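Local coordinates for protein mandelate racemase / muconate lactonizing enzyme (Burkholderia pseudomallei, PDB 2POD) that is of unknown function but belongs to the enolase superfamily, binds a sodium ion at a carboxylate site and may have lyase activity, at residues 328-333 with 344-349; 19-24 with 33-38. All coordinates share one frame; numbering follows the deposited sequence.

Contact 1: residues 328-333 with 344-349; sequences VVLTAS and LVQESV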
loop_
_atom_site.group_PDB
_atom_site.type_symbol
_atom_site.label_atom_id
_atom_site.label_comp_id
_atom_site.label_asym_id
_atom_site.label_seq_id
_atom_site.Cartn_x
_atom_site.Cartn_y
_atom_site.Cartn_z
ATOM N N VAL B 328 25.424 -36.329 6.432
ATOM C CA VAL B 328 25.652 -35.419 7.556
ATOM C C VAL B 328 24.581 -34.335 7.585
ATOM O O VAL B 328 24.076 -33.984 8.659
ATOM C CB VAL B 328 27.078 -34.812 7.538
ATOM C CG1 VAL B 328 27.212 -33.624 8.495
ATOM C CG2 VAL B 328 28.097 -35.869 7.861
ATOM N N VAL B 329 24.220 -33.846 6.398
ATOM C CA VAL B 329 23.104 -32.906 6.232
ATOM C C VAL B 329 21.772 -33.497 6.701
ATOM O O VAL B 329 21.034 -32.834 7.426
ATOM C CB VAL B 329 23.047 -32.319 4.786
ATOM C CG1 VAL B 329 21.672 -31.765 4.434
ATOM C CG2 VAL B 329 24.083 -31.234 4.640
ATOM N N LEU B 330 21.502 -34.752 6.336
ATOM C CA LEU B 330 20.280 -35.457 6.762
ATOM C C LEU B 330 20.189 -35.587 8.283
ATOM O O LEU B 330 19.104 -35.559 8.853
ATOM C CB LEU B 330 20.212 -36.852 6.116
ATOM C CG LEU B 330 18.905 -37.659 5.971
ATOM C CD1 LEU B 330 18.949 -38.976 6.699
ATOM C CD2 LEU B 330 17.602 -36.927 6.280
ATOM N N THR B 331 21.342 -35.726 8.923
ATOM C CA THR B 331 21.428 -35.957 10.356
ATOM C C THR B 331 21.233 -34.650 11.105
ATOM O O THR B 331 20.447 -34.588 12.053
ATOM C CB THR B 331 22.790 -36.573 10.707
ATOM O OG1 THR B 331 22.995 -37.726 9.890
ATOM C CG2 THR B 331 22.863 -36.965 12.161
ATOM N N ALA B 332 21.951 -33.619 10.658
ATOM C CA ALA B 332 21.854 -32.263 11.194
ATOM C C ALA B 332 20.467 -31.638 11.019
ATOM O O ALA B 332 19.986 -30.937 11.909
ATOM C CB ALA B 332 22.930 -31.371 10.571
ATOM N N SER B 333 19.825 -31.910 9.883
ATOM C CA SER B 333 18.462 -31.447 9.631
ATOM C C SER B 333 17.482 -32.113 10.574
ATOM O O SER B 333 16.509 -31.483 11.002
ATOM C CB SER B 333 18.026 -31.728 8.189
ATOM O OG SER B 333 18.983 -31.284 7.252
ATOM N N LEU B 344 7.654 -29.594 10.274
ATOM C CA LEU B 344 6.487 -30.258 9.672
ATOM C C LEU B 344 6.850 -31.690 9.294
ATOM O O LEU B 344 6.252 -32.657 9.787
ATOM C CB LEU B 344 6.048 -29.507 8.409
ATOM C CG LEU B 344 4.617 -29.447 7.840
ATOM C CD1 LEU B 344 4.687 -29.279 6.323
ATOM C CD2 LEU B 344 3.678 -30.593 8.219
ATOM N N VAL B 345 7.825 -31.800 8.396
ATOM C CA VAL B 345 8.341 -33.076 7.928
ATOM C C VAL B 345 9.844 -32.951 7.787
ATOM O O VAL B 345 10.376 -31.846 7.721
ATOM C CB VAL B 345 7.738 -33.503 6.562
ATOM C CG1 VAL B 345 6.456 -34.293 6.760
ATOM C CG2 VAL B 345 7.503 -32.299 5.652
ATOM N N GLN B 346 10.522 -34.090 7.757
ATOM C CA GLN B 346 11.919 -34.146 7.373
ATOM C C GLN B 346 12.064 -34.952 6.095
ATOM O O GLN B 346 11.765 -36.149 6.079
ATOM C CB GLN B 346 12.746 -34.773 8.496
ATOM C CG GLN B 346 14.207 -34.966 8.151
ATOM C CD GLN B 346 14.869 -33.678 7.744
ATOM O OE1 GLN B 346 15.352 -33.542 6.622
ATOM N NE2 GLN B 346 14.887 -32.714 8.651
ATOM N N GLU B 347 12.516 -34.288 5.033
ATOM C CA GLU B 347 12.919 -34.948 3.782
ATOM C C GLU B 347 13.924 -36.072 4.030
ATOM O O GLU B 347 14.900 -35.889 4.754
ATOM C CB GLU B 347 13.509 -33.918 2.814
ATOM C CG GLU B 347 13.882 -34.452 1.433
ATOM C CD GLU B 347 13.964 -33.358 0.372
ATOM O OE1 GLU B 347 13.629 -32.195 0.678
ATOM O OE2 GLU B 347 14.349 -33.666 -0.778
ATOM N N SER B 348 13.653 -37.232 3.442
ATOM C CA SER B 348 14.643 -38.294 3.319
ATOM C C SER B 348 14.458 -39.041 2.000
ATOM O O SER B 348 13.378 -39.002 1.396
ATOM C CB SER B 348 14.538 -39.260 4.500
ATOM O OG SER B 348 13.367 -40.062 4.409
ATOM N N VAL B 349 15.521 -39.707 1.553
ATOM C CA VAL B 349 15.498 -40.501 0.321
ATOM C C VAL B 349 15.924 -41.936 0.645
ATOM O O VAL B 349 17.058 -42.165 1.060
ATOM C CB VAL B 349 16.442 -39.899 -0.755
ATOM C CG1 VAL B 349 16.300 -40.637 -2.078
ATOM C CG2 VAL B 349 16.146 -38.433 -0.963
#
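Leu-330 and Ser-333, one turn apart on the helix, meet the strand through Gln-346 and the backbone beside it. The CD2 methyl of Leu-330 closes to 3.3 Å from the carbonyl oxygen Glu-347 O, a tight apolar-to-carbonyl contact, and also lies 4.2 Å from Ser-348 CB. Its CG stands anti to the backbone N (chi1 -160°), which carries the branch from the flank of the helix toward the strand. Gln-346 points at the helix from its side: the chain leaves the backbone extended, then bends at chi2 (57°), bringing the amide carbon CD to 3.7 Å from Ser-333 CB. The amide group packs against the helix at Ser-333.

Behind this layer, Ser-333 OG turns back along its own helix and donates to Val-329 O at 2.6 Å. That oxygen also accepts the helical N-H of Ser-333, the two donors arriving from opposite faces of the carbonyl plane; with OG turned back, CB is the side-chain atom that faces the glutamine. Glu-347 sends its carboxylate elsewhere, to Thr-122, and Ser-348 OG pairs with Thr-119.

Helix and strand run nearly antiparallel (159°), with axes 9.2 Å apart, as expected where the final beta-alpha-beta crossover of the barrel enters its last strand. Ile-372 of strand 371-373 touches both Leu-330 and Gln-346, and Pro-321 of strand 319-321 touches Gln-346 and Ser-333. Strand 346-348 itself lies parallel to 117-122, the pairing that closes the barrel, with helix 327-339 packed outside it.

Contact 2: residues 19-24 with 33-38; sequences LLWVLV and LGETFY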
loop_
_atom_site.group_PDB
_atom_site.type_symbol
_atom_site.label_atom_id
_atom_site.label_comp_id
_atom_site.label_asym_id
_atom_site.label_seq_id
_atom_site.Cartn_x
_atom_site.Cartn_y
_atom_site.Cartn_z
ATOM N N LEU B 19 29.736 -33.807 -3.421
ATOM C CA LEU B 19 29.770 -33.869 -1.968
ATOM C C LEU B 19 31.049 -33.269 -1.410
ATOM O O LEU B 19 32.139 -33.493 -1.937
ATOM C CB LEU B 19 29.621 -35.320 -1.511
ATOM C CG LEU B 19 29.474 -35.730 -0.045
ATOM C CD1 LEU B 19 28.194 -35.197 0.576
ATOM C CD2 LEU B 19 29.473 -37.239 -0.007
ATOM N N LEU B 20 30.913 -32.499 -0.336
ATOM C CA LEU B 20 32.075 -32.012 0.385
ATOM C C LEU B 20 31.918 -32.258 1.878
ATOM O O LEU B 20 30.928 -31.843 2.470
ATOM C CB LEU B 20 32.323 -30.533 0.082
ATOM C CG LEU B 20 33.434 -29.804 0.842
ATOM C CD1 LEU B 20 34.802 -30.301 0.408
ATOM C CD2 LEU B 20 33.331 -28.302 0.619
ATOM N N TRP B 21 32.891 -32.945 2.473
ATOM C CA TRP B 21 33.027 -32.981 3.922
ATOM C C TRP B 21 34.064 -31.997 4.413
ATOM O O TRP B 21 35.020 -31.696 3.708
ATOM C CB TRP B 21 33.363 -34.382 4.407
ATOM C CG TRP B 21 32.240 -35.331 4.235
ATOM C CD1 TRP B 21 30.969 -35.185 4.696
ATOM C CD2 TRP B 21 32.281 -36.583 3.549
ATOM N NE1 TRP B 21 30.207 -36.272 4.341
ATOM C CE2 TRP B 21 30.990 -37.147 3.635
ATOM C CE3 TRP B 21 33.284 -37.286 2.871
ATOM C CZ2 TRP B 21 30.675 -38.392 3.076
ATOM C CZ3 TRP B 21 32.969 -38.522 2.308
ATOM C CH2 TRP B 21 31.671 -39.057 2.409
ATOM N N VAL B 22 33.836 -31.466 5.613
ATOM C CA VAL B 22 34.801 -30.601 6.290
ATOM C C VAL B 22 35.005 -31.105 7.716
ATOM O O VAL B 22 34.043 -31.474 8.392
ATOM C CB VAL B 22 34.347 -29.111 6.332
ATOM C CG1 VAL B 22 35.481 -28.220 6.828
ATOM C CG2 VAL B 22 33.911 -28.643 4.967
ATOM N N LEU B 23 36.263 -31.129 8.153
ATOM C CA LEU B 23 36.629 -31.536 9.504
ATOM C C LEU B 23 37.367 -30.407 10.193
ATOM O O LEU B 23 38.338 -29.881 9.651
ATOM C CB LEU B 23 37.522 -32.779 9.471
ATOM C CG LEU B 23 36.883 -34.119 9.101
ATOM C CD1 LEU B 23 37.964 -35.132 8.772
ATOM C CD2 LEU B 23 35.999 -34.640 10.217
ATOM N N VAL B 24 36.901 -30.034 11.384
ATOM C CA VAL B 24 37.515 -28.946 12.147
ATOM C C VAL B 24 38.166 -29.512 13.406
ATOM O O VAL B 24 37.482 -30.055 14.275
ATOM C CB VAL B 24 36.479 -27.836 12.509
ATOM C CG1 VAL B 24 37.104 -26.763 13.401
ATOM C CG2 VAL B 24 35.908 -27.206 11.244
ATOM N N LEU B 33 32.354 -32.467 12.421
ATOM C CA LEU B 33 32.069 -32.851 11.038
ATOM C C LEU B 33 31.045 -31.922 10.391
ATOM O O LEU B 33 29.920 -31.776 10.877
ATOM C CB LEU B 33 31.551 -34.283 10.975
ATOM C CG LEU B 33 32.096 -35.253 9.927
ATOM C CD1 LEU B 33 31.130 -36.414 9.789
ATOM C CD2 LEU B 33 32.428 -34.629 8.555
ATOM N N GLY B 34 31.450 -31.304 9.286
ATOM C CA GLY B 34 30.542 -30.559 8.429
ATOM C C GLY B 34 30.369 -31.178 7.059
ATOM O O GLY B 34 31.128 -32.071 6.656
ATOM N N GLU B 35 29.363 -30.693 6.341
ATOM C CA GLU B 35 29.063 -31.173 4.998
ATOM C C GLU B 35 28.401 -30.070 4.182
ATOM O O GLU B 35 27.666 -29.256 4.735
ATOM C CB GLU B 35 28.120 -32.365 5.083
ATOM C CG GLU B 35 28.074 -33.248 3.866
ATOM C CD GLU B 35 27.052 -34.342 4.018
ATOM O OE1 GLU B 35 25.851 -34.026 4.040
ATOM O OE2 GLU B 35 27.444 -35.518 4.142
ATOM N N THR B 36 28.657 -30.060 2.874
ATOM C CA THR B 36 27.783 -29.383 1.913
ATOM C C THR B 36 27.757 -30.059 0.539
ATOM O O THR B 36 28.586 -30.918 0.248
ATOM C CB THR B 36 28.129 -27.882 1.766
ATOM O OG1 THR B 36 27.122 -27.237 0.976
ATOM C CG2 THR B 36 29.493 -27.687 1.125
ATOM N N PHE B 37 26.805 -29.655 -0.300
ATOM C CA PHE B 37 26.515 -30.345 -1.548
ATOM C C PHE B 37 26.404 -29.360 -2.717
ATOM O O PHE B 37 26.009 -28.202 -2.526
ATOM C CB PHE B 37 25.224 -31.146 -1.397
ATOM C CG PHE B 37 25.120 -32.337 -2.315
ATOM C CD1 PHE B 37 25.727 -33.549 -1.983
ATOM C CD2 PHE B 37 24.393 -32.257 -3.504
ATOM C CE1 PHE B 37 25.612 -34.661 -2.825
ATOM C CE2 PHE B 37 24.268 -33.364 -4.351
ATOM C CZ PHE B 37 24.882 -34.568 -4.012
ATOM N N TYR B 38 26.753 -29.841 -3.915
ATOM C CA TYR B 38 27.025 -29.033 -5.114
ATOM C C TYR B 38 28.245 -28.138 -5.033
ATOM O O TYR B 38 28.559 -27.611 -3.970
ATOM C CB TYR B 38 25.799 -28.242 -5.610
ATOM C CG TYR B 38 24.602 -29.093 -5.956
ATOM C CD1 TYR B 38 24.735 -30.268 -6.702
ATOM C CD2 TYR B 38 23.329 -28.719 -5.542
ATOM C CE1 TYR B 38 23.624 -31.048 -7.017
ATOM C CE2 TYR B 38 22.214 -29.492 -5.848
ATOM C CZ TYR B 38 22.368 -30.654 -6.583
ATOM O OH TYR B 38 21.256 -31.407 -6.882
#
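Glu-35 OE2 is gripped by two N-H groups, the indole of Trp-21 and the backbone of Val-328. The bond from Trp-21 NE1 to Glu-35 OE2 is 2.9 Å long but bent (138° at the hydrogen). It uses the anti lone pair of OE2, and the oxygen lies 25° out of the indole plane. The two side chains rise side by side from the same face of the hairpin, ring and carboxylate turned 36° apart. Glu-35 reaches the indole because CG is anti to its backbone N and the chain stays extended beyond it; on the way Glu-35 CG passes 3.6 Å from Trp-21 CD1.

Leu-19 packs beside this pair with both branches. Its CD1 methyl lies 3.7 Å from Glu-35 CD and also meets the edge of the Phe-37 ring, while CD2 sits over one face of the Trp-21 indole, offset toward the rim. At the far end of the same face, the Leu-23 and Leu-33 side chains cross, with their CD2 methyls 3.9 Å apart.

Underneath is a regular antiparallel ladder: strands 19-26 and 31-37 form a hairpin at one side of the antiparallel sheet of the N-terminal domain. Leu-20 with Thr-36 and Val-22 with Gly-34 are hydrogen-bonded pairs, the shortest bond running from Gly-34 N to Val-22 O at 2.7 Å. On the face of Leu-20 and Val-22, Leu-20 CD2 meets Thr-36 CG2 at 3.9 Å, and helices 40-55 and 81-101 pack over it. Thr-36 OG1 pairs with Ser-297 O.

Glu-35 is a buried carboxylate with Leu-19 and the indole of Trp-21 beside it, and its named donors, Trp-21 and the backbone N-H groups of Val-328 and Val-329, are neutral. Such donors, two of them from the first turn of a helix, would probably stabilise the ionised form and offset the cost of burying a charge.

Glu-35 ties the hairpin of contact 2 directly to the helix of contact 1. Its OE1 probably accepts from Val-329 N at 2.9 Å and its OE2 from Val-328 N at 3.2 Å, both in the first turn of helix 327-339. Next to these bonds, Val-328 CG2 packs 3.6 Å from Leu-33 CD1, so polar and apolar contacts together join the N-terminal domain to the barrel. The centres of the two contacts are 15 Å apart. In contact 1 the Glu-347 side chain lies about 5 Å from a bound sodium ion, against about 11 Å for that of Phe-37 in contact 2. Glu-220, Glu-246 and Glu-272 hold a sodium ion.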